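Local coordinates for Lin2891 protein (Listeria innocua, PDB 3DB0) that is probably a flavin-binding oxidoreductase of the pyridoxamine 5'-phosphate oxidase family, its exact reaction and substrate not established, at residues Q16-V21 and Y34-H39; V66-D71 and L78-L83. All blocks are in the same frame, centred on the assembly; numbering follows the deposited sequence.

Interaction 1 (Q16-V21 and Y34-H39); sequences QHQVGV and YMTFLH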
ATOM      1  N   GLN B  16       7.185  -2.137  -6.721  1.00 30.42           N
ATOM      2  CA  GLN B  16       6.558  -2.832  -5.624  1.00 30.22           C
ATOM      3  C   GLN B  16       6.303  -1.999  -4.411  1.00 31.37           C
ATOM      4  O   GLN B  16       5.721  -2.479  -3.467  1.00 29.45           O
ATOM      5  CB  GLN B  16       7.414  -4.033  -5.282  1.00 32.12           C
ATOM      6  CG  GLN B  16       7.535  -4.949  -6.490  1.00 40.22           C
ATOM      7  CD  GLN B  16       8.825  -5.729  -6.508  1.00 49.99           C
ATOM      8  OE1 GLN B  16       9.507  -5.833  -5.488  1.00 59.08           O
ATOM      9  NE2 GLN B  16       9.191  -6.257  -7.681  1.00 53.52           N
ATOM     10  N   HIS B  17       6.718  -0.731  -4.431  1.00 30.45           N
ATOM     11  CA  HIS B  17       6.504   0.146  -3.268  1.00 31.78           C
ATOM     12  C   HIS B  17       6.051   1.546  -3.673  1.00 32.34           C
ATOM     13  O   HIS B  17       6.643   2.185  -4.519  1.00 35.60           O
ATOM     14  CB  HIS B  17       7.779   0.282  -2.419  1.00 30.41           C
ATOM     15  CG  HIS B  17       8.310  -1.019  -1.941  1.00 28.32           C
ATOM     16  ND1 HIS B  17       9.110  -1.829  -2.718  1.00 29.60           N
ATOM     17  CD2 HIS B  17       8.114  -1.682  -0.784  1.00 25.56           C
ATOM     18  CE1 HIS B  17       9.395  -2.928  -2.048  1.00 22.95           C
ATOM     19  NE2 HIS B  17       8.799  -2.866  -0.874  1.00 25.21           N
ATOM     20  N   GLN B  18       5.009   2.007  -3.016  1.00 29.66           N
ATOM     21  CA  GLN B  18       4.474   3.311  -3.270  1.00 31.81           C
ATOM     22  C   GLN B  18       4.571   4.197  -2.020  1.00 33.52           C
ATOM     23  O   GLN B  18       4.167   5.346  -2.065  1.00 38.12           O
ATOM     24  CB  GLN B  18       3.030   3.231  -3.702  1.00 31.34           C
ATOM     25  CG  GLN B  18       2.846   2.910  -5.179  1.00 45.87           C
ATOM     26  CD  GLN B  18       1.385   3.070  -5.623  1.00 52.08           C
ATOM     27  OE1 GLN B  18       0.479   3.185  -4.795  1.00 54.96           O
ATOM     28  NE2 GLN B  18       1.160   3.066  -6.934  1.00 47.07           N
ATOM     29  N   VAL B  19       5.014   3.642  -0.896  1.00 31.15           N
ATOM     30  CA  VAL B  19       5.218   4.469   0.298  1.00 29.14           C
ATOM     31  C   VAL B  19       6.716   4.542   0.589  1.00 28.20           C
ATOM     32  O   VAL B  19       7.428   3.540   0.556  1.00 28.91           O
ATOM     33  CB  VAL B  19       4.456   3.948   1.541  1.00 30.69           C
ATOM     34  CG1 VAL B  19       4.761   4.794   2.772  1.00 24.44           C
ATOM     35  CG2 VAL B  19       2.966   3.892   1.309  1.00 31.96           C
ATOM     36  N   GLY B  20       7.190   5.737   0.872  1.00 24.76           N
ATOM     37  CA  GLY B  20       8.575   5.926   1.215  1.00 24.21           C
ATOM     38  C   GLY B  20       8.677   7.050   2.195  1.00 24.11           C
ATOM     39  O   GLY B  20       7.661   7.652   2.587  1.00 21.18           O
ATOM     40  N   VAL B  21       9.909   7.334   2.582  1.00 22.91           N
ATOM     41  CA  VAL B  21      10.216   8.429   3.503  1.00 25.08           C
ATOM     42  C   VAL B  21      10.880   9.566   2.707  1.00 25.01           C
ATOM     43  O   VAL B  21      11.882   9.354   2.038  1.00 23.67           O
ATOM     44  CB  VAL B  21      11.186   7.933   4.662  1.00 28.01           C
ATOM     45  CG1 VAL B  21      11.563   9.055   5.606  1.00 22.46           C
ATOM     46  CG2 VAL B  21      10.576   6.761   5.464  1.00 22.38           C
ATOM     47  N   TYR B  34       6.510  10.217   5.887  1.00 22.45           N
ATOM     48  CA  TYR B  34       6.074   9.096   5.078  1.00 23.41           C
ATOM     49  C   TYR B  34       5.098   9.623   4.056  1.00 24.86           C
ATOM     50  O   TYR B  34       4.271  10.489   4.341  1.00 26.66           O
ATOM     51  CB  TYR B  34       5.375   8.013   5.870  1.00 24.67           C
ATOM     52  CG  TYR B  34       6.303   7.090   6.580  1.00 18.01           C
ATOM     53  CD1 TYR B  34       6.963   6.100   5.906  1.00 24.93           C
ATOM     54  CD2 TYR B  34       6.567   7.245   7.931  1.00 29.92           C
ATOM     55  CE1 TYR B  34       7.819   5.258   6.557  1.00 23.33           C
ATOM     56  CE2 TYR B  34       7.463   6.402   8.585  1.00 26.70           C
ATOM     57  CZ  TYR B  34       8.060   5.430   7.909  1.00 21.77           C
ATOM     58  OH  TYR B  34       8.963   4.593   8.528  1.00 21.78           O
HETATM   59  N   MSE B  35       5.230   9.160   2.832  1.00 21.95           N
HETATM   60  CA  MSE B  35       4.263   9.541   1.831  1.00 24.11           C
HETATM   61  C   MSE B  35       4.281   8.626   0.598  1.00 23.90           C
HETATM   62  O   MSE B  35       5.112   7.723   0.462  1.00 25.87           O
HETATM   63  CB  MSE B  35       4.436  11.003   1.414  1.00 23.16           C
HETATM   64  CG  MSE B  35       5.803  11.247   0.736  1.00 18.26           C
HETATM   65 SE   MSE B  35       6.264  13.090   0.471  0.75 21.15          SE
HETATM   66  CE  MSE B  35       6.520  13.491   2.397  1.00 25.84           C
ATOM     67  N   THR B  36       3.309   8.878  -0.265  1.00 25.59           N
ATOM     68  CA  THR B  36       3.099   8.103  -1.490  1.00 26.45           C
ATOM     69  C   THR B  36       3.941   8.695  -2.591  1.00 26.17           C
ATOM     70  O   THR B  36       4.011   9.942  -2.765  1.00 25.36           O
ATOM     71  CB  THR B  36       1.608   8.071  -1.881  1.00 30.86           C
ATOM     72  OG1 THR B  36       0.907   7.518  -0.786  1.00 34.72           O
ATOM     73  CG2 THR B  36       1.310   7.199  -3.152  1.00 27.33           C
ATOM     74  N   PHE B  37       4.629   7.766  -3.253  1.00 24.61           N
ATOM     75  CA  PHE B  37       5.445   8.013  -4.414  1.00 25.96           C
ATOM     76  C   PHE B  37       4.966   7.229  -5.624  1.00 27.48           C
ATOM     77  O   PHE B  37       4.854   6.007  -5.562  1.00 28.94           O
ATOM     78  CB  PHE B  37       6.893   7.618  -4.150  1.00 23.70           C
ATOM     79  CG  PHE B  37       7.576   8.489  -3.116  1.00 23.74           C
ATOM     80  CD1 PHE B  37       8.198   9.692  -3.483  1.00 34.82           C
ATOM     81  CD2 PHE B  37       7.516   8.173  -1.787  1.00 22.32           C
ATOM     82  CE1 PHE B  37       8.805  10.499  -2.540  1.00 21.88           C
ATOM     83  CE2 PHE B  37       8.100   9.005  -0.832  1.00 29.50           C
ATOM     84  CZ  PHE B  37       8.738  10.163  -1.214  1.00 23.07           C
ATOM     85  N   LEU B  38       4.727   7.946  -6.723  1.00 26.29           N
ATOM     86  CA  LEU B  38       4.533   7.334  -8.044  1.00 22.58           C
ATOM     87  C   LEU B  38       5.888   7.471  -8.753  1.00 23.58           C
ATOM     88  O   LEU B  38       6.753   8.281  -8.357  1.00 24.31           O
ATOM     89  CB  LEU B  38       3.435   8.079  -8.848  1.00 24.30           C
ATOM     90  CG  LEU B  38       2.096   8.105  -8.083  1.00 28.99           C
ATOM     91  CD1 LEU B  38       0.908   8.617  -8.867  1.00 27.85           C
ATOM     92  CD2 LEU B  38       1.774   6.710  -7.679  1.00 36.86           C
ATOM     93  N   HIS B  39       6.129   6.690  -9.795  1.00 24.95           N
ATOM     94  CA  HIS B  39       7.345   6.880 -10.568  1.00 23.71           C
ATOM     95  C   HIS B  39       7.064   6.656 -12.041  1.00 24.00           C
ATOM     96  O   HIS B  39       6.102   6.036 -12.446  1.00 24.63           O
ATOM     97  CB  HIS B  39       8.431   5.903 -10.117  1.00 25.67           C
ATOM     98  CG  HIS B  39       8.113   4.501 -10.485  1.00 25.92           C
ATOM     99  ND1 HIS B  39       8.708   3.863 -11.553  1.00 25.93           N
ATOM    100  CD2 HIS B  39       7.139   3.673 -10.038  1.00 24.95           C
ATOM    101  CE1 HIS B  39       8.163   2.670 -11.696  1.00 19.50           C
ATOM    102  NE2 HIS B  39       7.208   2.534 -10.791  1.00 25.82           N
TER
HETATM  103  O   HOH W   1       6.558   3.999  -6.761  1.00 38.15           O
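F37 N donates to Q18 O at 2.7 Å, the first of three backbone hydrogen bonds between 16-21 and 34-39. The donor sits 33° off the plane of the Q18 carbonyl, and the same oxygen also takes a CA-H...O contact from T36 CA at 3.0 Å. Next comes the hydrogen-bonded pair of this antiparallel hairpin, G20 and selenomethionine M35: G20 N to M35 O and M35 N to G20 O both measure 2.9 Å. Further out a water bridges the backbone, 2.9 Å from both H17 O and F37 O. T36, in the non-hydrogen-bonded pair with V19, spends its backbone elsewhere: its O accepts from T46 OG1 and its N donates to D103 OD2 of the fourth subunit. V21 N likewise bonds L67 of strand 63-68.

On the M35 side, the F37 ring points an edge at G20, with G20 N in the ring plane and 3.6 Å from F37 CD2; glycine has no side chain to hold the ring off. On the other face V21 CG2, anti to its own carbonyl carbon, comes obliquely within 3.3 Å of Y34 CE1, while the V19 side chain crosses that of Y34 at about a right angle. Y34 then stacks on Y70 of the second subunit. G20 and M35 satisfy each other's N and O, and the V19, V21 and Y34 side chains probably meet that subunit mainly by apolar and aromatic packing.

Interaction 2 (V66-D71 and L78-L83); sequences VLIGYD and LEINGL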
ATOM      1  N   VAL B  66      15.266  10.300  -0.430  1.00 20.75           N
ATOM      2  CA  VAL B  66      14.138   9.332  -0.291  1.00 20.19           C
ATOM      3  C   VAL B  66      14.628   7.918   0.055  1.00 20.91           C
ATOM      4  O   VAL B  66      15.595   7.434  -0.511  1.00 23.06           O
ATOM      5  CB  VAL B  66      13.292   9.253  -1.581  1.00 21.89           C
ATOM      6  CG1 VAL B  66      12.087   8.277  -1.414  1.00 21.39           C
ATOM      7  CG2 VAL B  66      12.800  10.642  -1.947  1.00 17.51           C
ATOM      8  N   LEU B  67      13.977   7.321   1.034  1.00 21.00           N
ATOM      9  CA  LEU B  67      14.187   5.943   1.400  1.00 22.83           C
ATOM     10  C   LEU B  67      12.886   5.248   1.037  1.00 24.37           C
ATOM     11  O   LEU B  67      11.786   5.685   1.416  1.00 22.34           O
ATOM     12  CB  LEU B  67      14.456   5.737   2.890  1.00 23.54           C
ATOM     13  CG  LEU B  67      15.762   6.308   3.470  1.00 22.50           C
ATOM     14  CD1 LEU B  67      15.858   5.928   4.944  1.00 21.40           C
ATOM     15  CD2 LEU B  67      16.860   5.687   2.727  1.00 24.83           C
ATOM     16  N   ILE B  68      13.044   4.177   0.277  1.00 24.16           N
ATOM     17  CA  ILE B  68      11.915   3.415  -0.208  1.00 23.41           C
ATOM     18  C   ILE B  68      12.267   1.979  -0.406  1.00 22.23           C
ATOM     19  O   ILE B  68      13.334   1.635  -0.891  1.00 22.20           O
ATOM     20  CB  ILE B  68      11.262   4.060  -1.513  1.00 27.64           C
ATOM     21  CG1 ILE B  68      10.017   3.259  -2.010  1.00 27.72           C
ATOM     22  CG2 ILE B  68      12.262   4.168  -2.668  1.00 23.71           C
ATOM     23  CD1 ILE B  68       9.036   4.126  -2.756  1.00 30.36           C
ATOM     24  N   GLY B  69      11.366   1.109   0.063  1.00 23.63           N
ATOM     25  CA  GLY B  69      11.494  -0.321  -0.173  1.00 19.56           C
ATOM     26  C   GLY B  69      11.777  -1.200   1.031  1.00 20.94           C
ATOM     27  O   GLY B  69      11.768  -2.406   0.916  1.00 24.34           O
ATOM     28  N   TYR B  70      11.919  -0.590   2.200  1.00 23.18           N
ATOM     29  CA  TYR B  70      12.223  -1.313   3.419  1.00 25.41           C
ATOM     30  C   TYR B  70      10.942  -1.956   4.020  1.00 27.83           C
ATOM     31  O   TYR B  70      10.127  -1.295   4.647  1.00 31.88           O
ATOM     32  CB  TYR B  70      12.973  -0.398   4.393  1.00 21.24           C
ATOM     33  CG  TYR B  70      13.391  -1.066   5.666  1.00 24.82           C
ATOM     34  CD1 TYR B  70      14.680  -1.520   5.840  1.00 33.89           C
ATOM     35  CD2 TYR B  70      12.450  -1.326   6.673  1.00 37.24           C
ATOM     36  CE1 TYR B  70      15.057  -2.192   6.981  1.00 33.53           C
ATOM     37  CE2 TYR B  70      12.811  -1.999   7.830  1.00 40.44           C
ATOM     38  CZ  TYR B  70      14.128  -2.423   7.971  1.00 37.40           C
ATOM     39  OH  TYR B  70      14.502  -3.064   9.115  1.00 39.63           O
ATOM     40  N   ASP B  71      10.791  -3.257   3.802  1.00 27.00           N
ATOM     41  CA  ASP B  71       9.626  -4.039   4.255  1.00 29.39           C
ATOM     42  C   ASP B  71       9.892  -4.741   5.591  1.00 32.01           C
ATOM     43  O   ASP B  71       9.031  -4.804   6.469  1.00 30.28           O
ATOM     44  CB  ASP B  71       9.299  -5.120   3.224  1.00 31.09           C
ATOM     45  CG  ASP B  71       8.871  -4.548   1.913  1.00 29.31           C
ATOM     46  OD1 ASP B  71       8.212  -3.520   1.958  1.00 34.31           O
ATOM     47  OD2 ASP B  71       9.203  -5.109   0.854  1.00 41.91           O
ATOM     48  N   LEU B  78      16.123   1.208  -1.311  1.00 24.31           N
ATOM     49  CA  LEU B  78      16.780   2.281  -1.991  1.00 25.21           C
ATOM     50  C   LEU B  78      16.964   3.514  -1.152  1.00 25.16           C
ATOM     51  O   LEU B  78      16.079   3.919  -0.389  1.00 25.35           O
ATOM     52  CB  LEU B  78      15.953   2.702  -3.239  1.00 23.45           C
ATOM     53  CG  LEU B  78      15.690   1.655  -4.324  1.00 24.02           C
ATOM     54  CD1 LEU B  78      14.642   2.230  -5.379  1.00 17.16           C
ATOM     55  CD2 LEU B  78      17.020   1.226  -4.913  1.00 21.47           C
ATOM     56  N   GLU B  79      18.149   4.092  -1.331  1.00 26.24           N
ATOM     57  CA  GLU B  79      18.441   5.422  -0.833  1.00 25.21           C
ATOM     58  C   GLU B  79      18.645   6.297  -2.078  1.00 23.10           C
ATOM     59  O   GLU B  79      19.537   6.064  -2.891  1.00 24.75           O
ATOM     60  CB  GLU B  79      19.664   5.436   0.084  1.00 25.77           C
ATOM     61  CG  GLU B  79      20.046   6.831   0.359  1.00 26.30           C
ATOM     62  CD  GLU B  79      21.327   7.010   1.168  1.00 37.12           C
ATOM     63  OE1 GLU B  79      21.891   6.053   1.724  1.00 29.49           O
ATOM     64  OE2 GLU B  79      21.769   8.163   1.238  1.00 44.31           O
ATOM     65  N   ILE B  80      17.775   7.279  -2.251  1.00 24.16           N
ATOM     66  CA  ILE B  80      17.775   8.166  -3.403  1.00 22.67           C
ATOM     67  C   ILE B  80      18.025   9.641  -2.995  1.00 25.34           C
ATOM     68  O   ILE B  80      17.256  10.221  -2.241  1.00 25.31           O
ATOM     69  CB  ILE B  80      16.397   8.113  -4.087  1.00 26.46           C
ATOM     70  CG1 ILE B  80      16.075   6.695  -4.546  1.00 25.76           C
ATOM     71  CG2 ILE B  80      16.317   9.105  -5.257  1.00 23.69           C
ATOM     72  CD1 ILE B  80      14.689   6.475  -5.086  1.00 26.35           C
ATOM     73  N   ASN B  81      19.095  10.249  -3.501  1.00 22.02           N
ATOM     74  CA  ASN B  81      19.388  11.670  -3.222  1.00 21.97           C
ATOM     75  C   ASN B  81      19.118  12.340  -4.515  1.00 23.64           C
ATOM     76  O   ASN B  81      19.596  11.900  -5.568  1.00 22.91           O
ATOM     77  CB  ASN B  81      20.823  11.867  -2.763  1.00 25.78           C
ATOM     78  CG  ASN B  81      21.105  11.146  -1.427  1.00 24.67           C
ATOM     79  OD1 ASN B  81      21.734  10.093  -1.408  1.00 42.52           O
ATOM     80  ND2 ASN B  81      20.573  11.665  -0.349  1.00 28.75           N
ATOM     81  N   GLY B  82      18.259  13.354  -4.445  1.00 23.95           N
ATOM     82  CA  GLY B  82      17.790  14.013  -5.643  1.00 23.64           C
ATOM     83  C   GLY B  82      17.405  15.456  -5.472  1.00 20.09           C
ATOM     84  O   GLY B  82      17.542  16.027  -4.419  1.00 21.52           O
ATOM     85  N   LEU B  83      16.964  16.014  -6.572  1.00 23.69           N
ATOM     86  CA  LEU B  83      16.565  17.369  -6.651  1.00 24.40           C
ATOM     87  C   LEU B  83      15.079  17.425  -6.910  1.00 23.40           C
ATOM     88  O   LEU B  83      14.575  16.880  -7.920  1.00 24.27           O
ATOM     89  CB  LEU B  83      17.369  18.065  -7.765  1.00 24.89           C
ATOM     90  CG  LEU B  83      18.841  18.341  -7.466  1.00 23.88           C
ATOM     91  CD1 LEU B  83      19.567  18.955  -8.718  1.00 27.80           C
ATOM     92  CD2 LEU B  83      18.929  19.302  -6.258  1.00 23.17           C
TER
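The flat groups that meet between V66-I68 and L78-I80 are peptide groups, and V66 N and I80 N each lie in the plane of the carbonyl they bond. V66 N donates a hydrogen bond to I80 O at 2.7 Å, and I80 N returns one to V66 O at 2.8 Å. The second hydrogen-bonded pair, I68 with L78, runs I68 N to L78 O at 3.1 Å and L78 N to I68 O at 2.9 Å. The E79 carboxylate is carried away from L67 by its extended chain, to a salt bridge with R124.

Together the segments form part of the antiparallel hairpin of strands 63-68 and 77-86, in the closed barrel expected of the FMN-binding split-barrel family. On one face I68 and L78 lie side by side: I68 CG2, wedged between its own backbone N and carbonyl carbon (chi1 -178° to CG1), reaches L78 CB at 4.0 Å and I80 CD1 at 4.1 Å. Helix 6-16 covers this face, with L14 touching both I68 and L78. On the reverse, L67 runs alongside E79 and its CD2 rests 3.9 Å from E79 CB, while Y34 of the second subunit packs on L67.

Overall arrangement
The two interactions follow each other along the chain, interaction 1 closing before interaction 2 opens, with centres 9 Å apart. Each belongs to a hairpin, 19-26 with 29-40 and 63-68 with 77-86, and these hairpins supply opposite ends of the six-strand order. Strands 19-26 and 63-68 come together to close the barrel: V21 N probably bonds L67 O at 2.8 Å, and H17 NE2 probably bonds D71 OD2 at 2.9 Å in the loops just before strand 19-26 and just after strand 63-68. V19, V21 and Y34 of interaction 1 pack on L67 and Y70 of the second subunit, so L67 takes part both in closing the barrel and in that interface.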